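Local coordinates for protein dTor_3x33L (PDB 4YY2) that forms a computationally designed left-handed alpha/alpha toroid built from three repeats, a closed ring of helices with no known natural function, at residues Lys95-Trp98 / Lys99-Leu103; Ser7-Glu10 / Val11-Leu15; Thr23-Glu26 / Val27-Phe31; Thr89-Glu92 / Val93-Lys96. All coordinates share one frame; numbering follows the deposited sequence.

Contact 1 of 4, residues Lys95-Trp98 / Lys99-Leu103; sequences KKFW and KELSL
Trp98 carries CG anti to its carbonyl carbon (chi1 -73°), while in Leu101, one turn later, CG stands anti to the backbone N (chi1 -156°). With these torsions the two side chains run side by side and point the same way. One methyl of the leucine does the touching. Leu101 CD2 meets the six-membered ring of the indole, 3.9 Å from Trp98 CZ3 and equally close to Trp98 CE3. The methyl comes in obliquely. The same CD2 also lies 4.3 Å from Phe97 CE2, so it packs against both aromatic rings. The rings themselves are turned against each other. Phe97 CD2 sits over one face of the indole, offset toward its rim, and Trp98 CD1 lies at the edge of the phenyl ring.

Four i to i+4 backbone bonds hold this turn, from Lys99 N to Lys95 O through Ser102 N to Trp98 O. Leu101 N donates to Phe97 O at 3.0 Å. The last of them, from Ser102 N to Trp98 O at 3.1 Å, is more bent, with an angle of 141° at the hydrogen. Ser102 OG also comes within 2.8 Å of Trp98 O. Lys95 and Lys99 lie on the exposed side.

Phe97 is the buried member of the group. Its side chain reaches Val11, Leu12 and Leu15 of helix 8-20, and Thr75 and Leu79 of helix 74-86. At the chain end Leu103 O is hydrogen-bonded to Lys6 NZ. The arrangement is the amphipathic last turns of the C-terminal helix in a closed alpha/alpha toroid.

Contact 2 of 4, residues Ser7-Glu10 / Val11-Leu15; sequences SPTE and VLLEL
Thr9 and Leu13 meet one turn apart, with Thr9 CG2 4.2 Å from Leu13 CD1. Leu12 and Leu13 both hold CG anti to the carbonyl carbon, which lays each side chain back along the preceding turn. Leu12 CG therefore rests 3.3 Å from Pro8 O, and Leu13 CG 3.4 Å from Thr9 O. Val11 turns CG2 to Ser7 O at 3.4 Å.

Ser7 is the N-cap and forms a capping box with Glu10. Glu10 N donates to Ser7 OG at 3.0 Å, and the bond is nearly straight at 168°. In return Ser7 N donates to Glu10 OE1 at 3.2 Å, and the oxygen accepts through its anti lone pair. The two bonds fix the glutamate over the first turn. Glu14 lies one turn on, and its CG is 3.4 Å from Glu10 O. The two carboxylates remain apart, with Glu10 OE2 5.5 Å from Glu14 OE2.

This is the start of helix 8-20, whose apolar side chains spread among several neighbours. Val11 also packs on Glu100 and Leu101 of helix 90-101. Leu12 reaches helices 41-53, 74-86 and 90-101, and Leu13 reaches helices 24-36 and 41-53.

Contact 3 of 4, residues Thr23-Glu26 / Val27-Phe31; sequences TREE and VKEKF
Glu26, Glu25 and Val27 bring most of the contact surface at the start of helix 24-36. The motif is a capping box. Thr23 is the N-cap, and it pairs with Glu26 across the first turn: each of the two side chains accepts from the backbone N of the other residue. Glu26 N donates to Thr23 OG1 at 3.0 Å. Thr23 N donates to Glu26 OE1 at 3.1 Å in an almost straight bond of 177°. The donor meets that oxygen on its anti side, 27° out of the carboxylate plane. The chain of Glu26 is extended beyond CG, which lets the carboxylate reach back to the N-cap. A bound sodium ion lies about 3 Å from the Glu26 side chain.

Glu25 behaves differently. Its chain bends at chi2 and folds the carboxylate toward the next turn. There it lies alongside the extended chain of Lys28, and both point the same way. The oxygens touch a methylene, since Glu25 OE1 is 3.7 Å from Lys28 CD. The ammonium group is beyond salt-bridge range. Glu29 crosses Glu25 at an angle, their carboxylate planes 68° apart. Glu25 OE1 and Glu29 OE2 are 4.2 Å apart, and the nearby Lys28 may ease this like-charge pair.

Val27 is buried. It packs on Leu13 and Ala17 of helix 8-20, and its amide closes the turn by donating to Thr23 O at 3.1 Å. Lys30 NZ forms a salt bridge with Glu51 of helix 41-53, while Lys30 CG passes 3.5 Å from Glu26 O. Val27 CG2 lies 3.4 Å from the N-cap carbonyl oxygen, Thr23 O.

Contact 4 of 4, residues Thr89-Glu92 / Val93-Lys96; sequences TKEE and VKKK
Lys94 lies back over the carbonyl of Lys90, with its CG 3.3 Å from Lys90 O. Its CG is anti to the carbonyl carbon (chi1 -71°), and the extended chain carries the ammonium group past the turn. There Lys94 crosses Glu91. Lys94 NZ remains 4.2 Å from Glu91 OE2, too far to count as a salt bridge. The firm partner of this ammonium is Glu80 of helix 74-86, with which it forms a salt bridge. The Lys94 side chain also touches Glu76 and Leu79.

The turn beneath is the N-terminus of helix 90-101, with Thr89 as its N-cap. Glu92 N donates to Thr89 OG1 at 3.0 Å, a capping bond bent to 152°. The next bond, from Val93 N to Thr89 O at 3.1 Å, is straighter, at 165°. Val93 CG2 lies 3.6 Å from Thr89 O. Val93 is buried and packs on Leu79 and Ala83 of helix 74-86.

Glu92 has CG anti to its backbone N. As modelled, with Lys95 too near the Glu92 carbonyl, the two side chains run alongside each other, but their closest approaches are doubtful. Glu92 OE1 and Lys95 NZ stand 4.3 Å apart, too far for a salt bridge. Lys96 NZ has a long, weak ion pair with Glu18 of helix 8-20.

Contacts 1 and 4 overlap on helix 90-101, sharing Lys95 and Lys96; their centres are 10 Å apart. Contact 2, on helix 8-20, packs against both. Its tightest apolar approach to contact 1 is Phe97 CD1 to Val11 CG1 at 3.5 Å, which brings the first and last helices together, consistent with a closed ring. To contact 4 it offers Leu15. Contact 3 lies on the following helix and meets contact 2 through Thr9 and Leu13 against Phe31. Contacts 3 and 4, 21 Å apart between centres, do not touch. A bound sodium ion lies about 4 Å from the Thr9 side chain in contact 2, and bound sodium lies about 3 Å from that of Glu26 in contact 3.

Contact 1 of 4, residues Lys95-Trp98 / Lys99-Leu103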
loop_
_atom_site.group_PDB
_atom_site.type_symbol
_atom_site.label_atom_id
_atom_site.label_comp_id
_atom_site.label_asym_id
_atom_site.label_seq_id
_atom_site.Cartn_x
_atom_site.Cartn_y
_atom_site.Cartn_z
ATOM N N LYS A 95 -11.811 -6.765 0.307
ATOM C CA LYS A 95 -12.785 -7.042 1.407
ATOM C C LYS A 95 -12.311 -6.488 2.707
ATOM O O LYS A 95 -13.108 -5.863 3.450
ATOM C CB LYS A 95 -13.157 -8.576 1.599
ATOM C CG LYS A 95 -11.975 -9.462 1.888
ATOM C CD LYS A 95 -12.263 -10.723 2.700
ATOM C CE LYS A 95 -11.075 -11.677 2.790
ATOM N NZ LYS A 95 -10.158 -11.344 3.916
ATOM N N LYS A 96 -11.037 -6.728 3.045
ATOM C CA LYS A 96 -10.475 -6.295 4.309
ATOM C C LYS A 96 -10.430 -4.812 4.439
ATOM O O LYS A 96 -10.698 -4.259 5.518
ATOM C CB LYS A 96 -9.073 -6.866 4.554
ATOM C CG LYS A 96 -9.015 -8.317 4.956
ATOM C CD LYS A 96 -7.551 -8.799 5.056
ATOM C CE LYS A 96 -7.367 -10.179 5.654
ATOM N NZ LYS A 96 -5.892 -10.386 5.813
ATOM N N PHE A 97 -10.079 -4.169 3.325
ATOM C CA PHE A 97 -10.024 -2.762 3.254
ATOM C C PHE A 97 -11.390 -2.138 3.664
ATOM O O PHE A 97 -11.462 -1.288 4.563
ATOM C CB PHE A 97 -9.543 -2.290 1.914
ATOM C CG PHE A 97 -9.590 -0.772 1.738
ATOM C CD1 PHE A 97 -8.535 0.036 2.195
ATOM C CD2 PHE A 97 -10.666 -0.164 1.109
ATOM C CE1 PHE A 97 -8.593 1.426 2.025
ATOM C CE2 PHE A 97 -10.707 1.236 0.939
ATOM C CZ PHE A 97 -9.650 2.002 1.405
ATOM N N TRP A 98 -12.438 -2.568 3.005
ATOM C CA TRP A 98 -13.750 -1.975 3.232
ATOM C C TRP A 98 -14.257 -2.323 4.623
ATOM O O TRP A 98 -14.958 -1.504 5.257
ATOM C CB TRP A 98 -14.715 -2.339 2.065
ATOM C CG TRP A 98 -14.397 -1.580 0.799
ATOM C CD1 TRP A 98 -13.757 -2.060 -0.285
ATOM C CD2 TRP A 98 -14.686 -0.218 0.508
ATOM N NE1 TRP A 98 -13.619 -1.095 -1.231
ATOM C CE2 TRP A 98 -14.156 0.062 -0.760
ATOM C CE3 TRP A 98 -15.315 0.817 1.217
ATOM C CZ2 TRP A 98 -14.299 1.323 -1.401
ATOM C CZ3 TRP A 98 -15.447 2.078 0.579
ATOM C CH2 TRP A 98 -14.912 2.312 -0.700
ATOM N N LYS A 99 -13.888 -3.517 5.111
ATOM C CA LYS A 99 -14.295 -3.943 6.461
ATOM C C LYS A 99 -13.691 -3.049 7.489
ATOM O O LYS A 99 -14.378 -2.610 8.420
ATOM C CB LYS A 99 -13.879 -5.381 6.819
ATOM C CG LYS A 99 -15.012 -6.369 6.797
ATOM C CD LYS A 99 -14.499 -7.797 6.950
ATOM C CE LYS A 99 -15.308 -8.768 6.131
ATOM N NZ LYS A 99 -14.814 -10.153 6.358
ATOM N N GLU A 100 -12.403 -2.786 7.325
ATOM C CA GLU A 100 -11.627 -2.070 8.340
ATOM C C GLU A 100 -12.035 -0.613 8.344
ATOM O O GLU A 100 -12.042 0.059 9.348
ATOM C CB GLU A 100 -10.138 -2.195 8.082
ATOM C CG GLU A 100 -9.531 -3.557 8.423
ATOM C CD GLU A 100 -9.766 -3.947 9.878
ATOM O OE1 GLU A 100 -9.455 -3.136 10.776
ATOM O OE2 GLU A 100 -10.344 -5.026 10.109
ATOM N N LEU A 101 -12.315 -0.102 7.162
ATOM C CA LEU A 101 -12.788 1.275 7.026
ATOM C C LEU A 101 -14.099 1.429 7.815
ATOM O O LEU A 101 -14.282 2.416 8.506
ATOM C CB LEU A 101 -12.978 1.597 5.543
ATOM C CG LEU A 101 -12.924 3.050 5.142
ATOM C CD1 LEU A 101 -11.519 3.647 5.336
ATOM C CD2 LEU A 101 -13.370 3.177 3.688
ATOM N N SER A 102 -14.934 0.402 7.713
ATOM C CA SER A 102 -16.311 0.284 8.287
ATOM C C SER A 102 -16.376 0.374 9.796
ATOM O O SER A 102 -17.464 0.558 10.337
ATOM C CB SER A 102 -16.941 -1.089 7.940
ATOM O OG SER A 102 -17.396 -1.188 6.603
ATOM N N LEU A 103 -15.252 0.123 10.462
ATOM C CA LEU A 103 -15.136 0.295 11.908
ATOM C C LEU A 103 -14.015 1.294 12.192
ATOM O O LEU A 103 -14.264 2.450 12.550
ATOM C CB LEU A 103 -14.871 -1.041 12.582
ATOM C CG LEU A 103 -13.539 -1.712 12.271
ATOM C CD1 LEU A 103 -12.438 -1.243 13.220
ATOM C CD2 LEU A 103 -13.655 -3.218 12.330
#

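Contact 2 of 4, residues Ser7-Glu10 / Val11-Leu15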
loop_
_atom_site.group_PDB
_atom_site.type_symbol
_atom_site.label_atom_id
_atom_site.label_comp_id
_atom_site.label_asym_id
_atom_site.label_seq_id
_atom_site.Cartn_x
_atom_site.Cartn_y
_atom_site.Cartn_z
ATOM N N SER A 7 -8.891 6.336 8.680
ATOM C CA SER A 7 -8.795 6.933 7.309
ATOM C C SER A 7 -8.381 5.866 6.269
ATOM O O SER A 7 -7.752 4.845 6.624
ATOM C CB SER A 7 -7.773 8.047 7.298
ATOM O OG SER A 7 -6.441 7.495 7.321
ATOM N N PRO A 8 -8.654 6.116 4.989
ATOM C CA PRO A 8 -8.208 5.148 3.969
ATOM C C PRO A 8 -6.679 4.874 4.020
ATOM O O PRO A 8 -6.231 3.738 3.898
ATOM C CB PRO A 8 -8.575 5.851 2.665
ATOM C CG PRO A 8 -9.825 6.612 3.034
ATOM C CD PRO A 8 -9.486 7.167 4.400
ATOM N N THR A 9 -5.906 5.939 4.225
ATOM C CA THR A 9 -4.445 5.802 4.391
ATOM C C THR A 9 -4.046 4.914 5.565
ATOM O O THR A 9 -3.164 4.052 5.408
ATOM C CB THR A 9 -3.761 7.167 4.389
ATOM O OG1 THR A 9 -4.026 7.794 3.134
ATOM C CG2 THR A 9 -2.220 7.016 4.499
ATOM N N GLU A 10 -4.658 5.124 6.714
ATOM C CA GLU A 10 -4.407 4.283 7.880
ATOM C C GLU A 10 -4.706 2.835 7.651
ATOM O O GLU A 10 -3.929 1.969 7.996
ATOM C CB GLU A 10 -5.310 4.760 8.961
ATOM C CG GLU A 10 -4.639 4.983 10.252
ATOM C CD GLU A 10 -5.584 5.563 11.305
ATOM O OE1 GLU A 10 -6.734 6.022 10.984
ATOM O OE2 GLU A 10 -5.134 5.550 12.474
ATOM N N VAL A 11 -5.801 2.559 6.960
ATOM C CA VAL A 11 -6.131 1.190 6.616
ATOM C C VAL A 11 -5.085 0.596 5.634
ATOM O O VAL A 11 -4.633 -0.567 5.804
ATOM C CB VAL A 11 -7.523 1.065 6.039
ATOM C CG1 VAL A 11 -7.822 -0.358 5.631
ATOM C CG2 VAL A 11 -8.582 1.559 7.026
ATOM N N LEU A 12 -4.676 1.376 4.624
ATOM C CA LEU A 12 -3.624 0.901 3.705
ATOM C C LEU A 12 -2.337 0.579 4.454
ATOM O O LEU A 12 -1.676 -0.486 4.207
ATOM C CB LEU A 12 -3.310 1.911 2.570
ATOM C CG LEU A 12 -4.477 2.087 1.589
ATOM C CD1 LEU A 12 -4.203 3.236 0.638
ATOM C CD2 LEU A 12 -4.816 0.811 0.839
ATOM N N LEU A 13 -1.965 1.445 5.374
ATOM C CA LEU A 13 -0.750 1.174 6.185
ATOM C C LEU A 13 -0.868 -0.080 7.019
ATOM O O LEU A 13 0.130 -0.798 7.154
ATOM C CB LEU A 13 -0.400 2.357 7.065
ATOM C CG LEU A 13 0.064 3.591 6.273
ATOM C CD1 LEU A 13 0.127 4.799 7.195
ATOM C CD2 LEU A 13 1.443 3.414 5.589
ATOM N N GLU A 14 -2.058 -0.382 7.513
ATOM C CA GLU A 14 -2.282 -1.606 8.272
ATOM C C GLU A 14 -2.153 -2.832 7.417
ATOM O O GLU A 14 -1.538 -3.846 7.810
ATOM C CB GLU A 14 -3.629 -1.593 9.004
ATOM C CG GLU A 14 -3.641 -0.591 10.176
ATOM C CD GLU A 14 -4.938 -0.623 10.992
ATOM O OE1 GLU A 14 -5.864 -1.373 10.634
ATOM O OE2 GLU A 14 -5.023 0.112 11.982
ATOM N N LEU A 15 -2.685 -2.741 6.204
ATOM C CA LEU A 15 -2.585 -3.827 5.255
ATOM C C LEU A 15 -1.127 -4.069 4.874
ATOM O O LEU A 15 -0.718 -5.215 4.668
ATOM C CB LEU A 15 -3.467 -3.576 3.991
ATOM C CG LEU A 15 -4.964 -3.586 4.261
ATOM C CD1 LEU A 15 -5.769 -3.141 3.089
ATOM C CD2 LEU A 15 -5.461 -4.932 4.785
#

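Contact 3 of 4, residues Thr23-Glu26 / Val27-Phe31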
loop_
_atom_site.group_PDB
_atom_site.type_symbol
_atom_site.label_atom_id
_atom_site.label_comp_id
_atom_site.label_asym_id
_atom_site.label_seq_id
_atom_site.Cartn_x
_atom_site.Cartn_y
_atom_site.Cartn_z
ATOM N N THR A 23 4.789 -4.305 12.474
ATOM C CA THR A 23 3.665 -3.685 13.220
ATOM C C THR A 23 3.119 -2.496 12.482
ATOM O O THR A 23 3.784 -1.866 11.678
ATOM C CB THR A 23 4.038 -3.215 14.667
ATOM O OG1 THR A 23 4.864 -2.079 14.593
ATOM C CG2 THR A 23 4.740 -4.360 15.443
ATOM N N ARG A 24 1.872 -2.161 12.791
ATOM C CA ARG A 24 1.247 -0.975 12.220
ATOM C C ARG A 24 1.984 0.274 12.603
ATOM O O ARG A 24 2.158 1.168 11.757
ATOM C CB ARG A 24 -0.192 -0.904 12.693
ATOM C CG ARG A 24 -1.005 -2.121 12.266
ATOM C CD ARG A 24 -2.221 -2.400 13.110
ATOM N NE ARG A 24 -3.096 -3.350 12.432
ATOM C CZ ARG A 24 -4.360 -3.598 12.835
ATOM N NH1 ARG A 24 -4.879 -2.925 13.855
ATOM N NH2 ARG A 24 -5.112 -4.476 12.180
ATOM N N GLU A 25 2.480 0.350 13.833
ATOM C CA GLU A 25 3.247 1.562 14.229
ATOM C C GLU A 25 4.604 1.718 13.523
ATOM O O GLU A 25 5.023 2.823 13.247
ATOM C CB GLU A 25 3.446 1.722 15.755
ATOM C CG GLU A 25 2.216 2.185 16.488
ATOM C CD GLU A 25 1.689 3.563 15.997
ATOM O OE1 GLU A 25 2.468 4.568 15.995
ATOM O OE2 GLU A 25 0.483 3.620 15.641
ATOM N N GLU A 26 5.304 0.594 13.311
ATOM C CA GLU A 26 6.561 0.579 12.576
ATOM C C GLU A 26 6.351 1.121 11.164
ATOM O O GLU A 26 7.075 1.996 10.659
ATOM C CB GLU A 26 7.133 -0.863 12.556
ATOM C CG GLU A 26 7.832 -1.196 13.837
ATOM C CD GLU A 26 8.199 -2.663 13.983
ATOM O OE1 GLU A 26 7.620 -3.541 13.323
ATOM O OE2 GLU A 26 9.071 -2.925 14.790
ATOM N N VAL A 27 5.270 0.639 10.524
ATOM C CA VAL A 27 5.023 1.064 9.156
ATOM C C VAL A 27 4.641 2.571 9.155
ATOM O O VAL A 27 5.131 3.337 8.314
ATOM C CB VAL A 27 3.932 0.189 8.545
ATOM C CG1 VAL A 27 3.461 0.747 7.199
ATOM C CG2 VAL A 27 4.517 -1.199 8.393
ATOM N N LYS A 28 3.810 2.961 10.093
ATOM C CA LYS A 28 3.378 4.346 10.231
ATOM C C LYS A 28 4.567 5.221 10.407
ATOM O O LYS A 28 4.641 6.301 9.827
ATOM C CB LYS A 28 2.506 4.508 11.490
ATOM C CG LYS A 28 1.982 5.920 11.733
ATOM C CD LYS A 28 1.076 6.074 12.960
ATOM C CE LYS A 28 0.500 7.488 13.005
ATOM N NZ LYS A 28 -0.516 7.657 14.064
ATOM N N GLU A 29 5.479 4.833 11.284
ATOM C CA GLU A 29 6.624 5.705 11.544
ATOM C C GLU A 29 7.531 5.811 10.341
ATOM O O GLU A 29 8.040 6.910 10.078
ATOM C CB GLU A 29 7.397 5.360 12.788
ATOM C CG GLU A 29 6.582 5.588 14.046
ATOM C CD GLU A 29 6.421 7.049 14.441
ATOM O OE1 GLU A 29 7.017 7.971 13.839
ATOM O OE2 GLU A 29 5.641 7.235 15.360
ATOM N N LYS A 30 7.760 4.714 9.627
ATOM C CA LYS A 30 8.487 4.789 8.349
ATOM C C LYS A 30 7.823 5.735 7.341
ATOM O O LYS A 30 8.471 6.579 6.739
ATOM C CB LYS A 30 8.638 3.418 7.686
ATOM C CG LYS A 30 9.683 2.540 8.353
ATOM C CD LYS A 30 9.520 1.061 7.987
ATOM C CE LYS A 30 9.986 0.777 6.584
ATOM N NZ LYS A 30 9.866 -0.694 6.381
ATOM N N PHE A 31 6.511 5.630 7.242
ATOM C CA PHE A 31 5.674 6.506 6.358
ATOM C C PHE A 31 5.821 7.976 6.692
ATOM O O PHE A 31 6.145 8.825 5.824
ATOM C CB PHE A 31 4.216 6.010 6.435
ATOM C CG PHE A 31 3.253 6.816 5.670
ATOM C CD1 PHE A 31 3.104 6.657 4.321
ATOM C CD2 PHE A 31 2.484 7.775 6.296
ATOM C CE1 PHE A 31 2.188 7.425 3.612
ATOM C CE2 PHE A 31 1.518 8.488 5.601
ATOM C CZ PHE A 31 1.386 8.324 4.244
#

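Contact 4 of 4, residues Thr89-Glu92 / Val93-Lys96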
loop_
_atom_site.group_PDB
_atom_site.type_symbol
_atom_site.label_atom_id
_atom_site.label_comp_id
_atom_site.label_asym_id
_atom_site.label_seq_id
_atom_site.Cartn_x
_atom_site.Cartn_y
_atom_site.Cartn_z
ATOM N N THR A 89 -5.533 -12.785 -2.342
ATOM C CA THR A 89 -6.251 -12.446 -3.544
ATOM C C THR A 89 -6.597 -10.956 -3.511
ATOM O O THR A 89 -6.813 -10.397 -2.449
ATOM C CB THR A 89 -7.486 -13.305 -3.784
ATOM O OG1 THR A 89 -8.491 -13.021 -2.816
ATOM C CG2 THR A 89 -7.137 -14.819 -3.732
ATOM N N LYS A 90 -6.669 -10.364 -4.675
ATOM C CA LYS A 90 -7.144 -8.982 -4.806
ATOM C C LYS A 90 -8.486 -8.834 -4.100
ATOM O O LYS A 90 -8.713 -7.899 -3.367
ATOM C CB LYS A 90 -7.296 -8.623 -6.291
ATOM C CG LYS A 90 -6.039 -8.887 -7.139
ATOM C CD LYS A 90 -6.377 -9.491 -8.500
ATOM C CE LYS A 90 -7.153 -10.805 -8.351
ATOM N NZ LYS A 90 -7.456 -11.407 -9.675
ATOM N N GLU A 91 -9.363 -9.814 -4.290
ATOM C CA GLU A 91 -10.697 -9.780 -3.673
ATOM C C GLU A 91 -10.663 -9.837 -2.171
ATOM O O GLU A 91 -11.389 -9.115 -1.506
ATOM C CB GLU A 91 -11.582 -10.897 -4.240
ATOM C CG GLU A 91 -11.782 -10.737 -5.736
ATOM C CD GLU A 91 -12.408 -9.395 -6.099
ATOM O OE1 GLU A 91 -13.570 -9.176 -5.698
ATOM O OE2 GLU A 91 -11.739 -8.552 -6.764
ATOM N N GLU A 92 -9.776 -10.649 -1.620
ATOM C CA GLU A 92 -9.585 -10.734 -0.188
ATOM C C GLU A 92 -9.069 -9.435 0.474
ATOM O O GLU A 92 -9.538 -8.995 1.542
ATOM C CB GLU A 92 -8.616 -11.875 0.094
ATOM C CG GLU A 92 -8.310 -12.183 1.544
ATOM C CD GLU A 92 -7.780 -13.608 1.693
ATOM O OE1 GLU A 92 -6.937 -13.898 2.574
ATOM O OE2 GLU A 92 -8.206 -14.446 0.880
ATOM N N VAL A 93 -8.104 -8.813 -0.167
ATOM C CA VAL A 93 -7.526 -7.577 0.321
ATOM C C VAL A 93 -8.553 -6.438 0.264
ATOM O O VAL A 93 -8.652 -5.637 1.175
ATOM C CB VAL A 93 -6.217 -7.257 -0.424
ATOM C CG1 VAL A 93 -5.681 -5.861 -0.055
ATOM C CG2 VAL A 93 -5.207 -8.302 -0.029
ATOM N N LYS A 94 -9.281 -6.374 -0.828
ATOM C CA LYS A 94 -10.326 -5.348 -1.003
ATOM C C LYS A 94 -11.397 -5.514 0.056
ATOM O O LYS A 94 -11.847 -4.527 0.625
ATOM C CB LYS A 94 -10.898 -5.366 -2.420
ATOM C CG LYS A 94 -9.884 -4.836 -3.453
ATOM C CD LYS A 94 -10.358 -4.943 -4.901
ATOM C CE LYS A 94 -9.221 -4.765 -5.883
ATOM N NZ LYS A 94 -9.614 -4.990 -7.303
ATOM N N LYS A 95 -11.811 -6.765 0.307
ATOM C CA LYS A 95 -12.785 -7.042 1.407
ATOM C C LYS A 95 -12.311 -6.488 2.707
ATOM O O LYS A 95 -13.108 -5.863 3.450
ATOM C CB LYS A 95 -13.157 -8.576 1.599
ATOM C CG LYS A 95 -11.975 -9.462 1.888
ATOM C CD LYS A 95 -12.263 -10.723 2.700
ATOM C CE LYS A 95 -11.075 -11.677 2.790
ATOM N NZ LYS A 95 -10.158 -11.344 3.916
ATOM N N LYS A 96 -11.037 -6.728 3.045
ATOM C CA LYS A 96 -10.475 -6.295 4.309
ATOM C C LYS A 96 -10.430 -4.812 4.439
ATOM O O LYS A 96 -10.698 -4.259 5.518
ATOM C CB LYS A 96 -9.073 -6.866 4.554
ATOM C CG LYS A 96 -9.015 -8.317 4.956
ATOM C CD LYS A 96 -7.551 -8.799 5.056
ATOM C CE LYS A 96 -7.367 -10.179 5.654
ATOM N NZ LYS A 96 -5.892 -10.386 5.813
#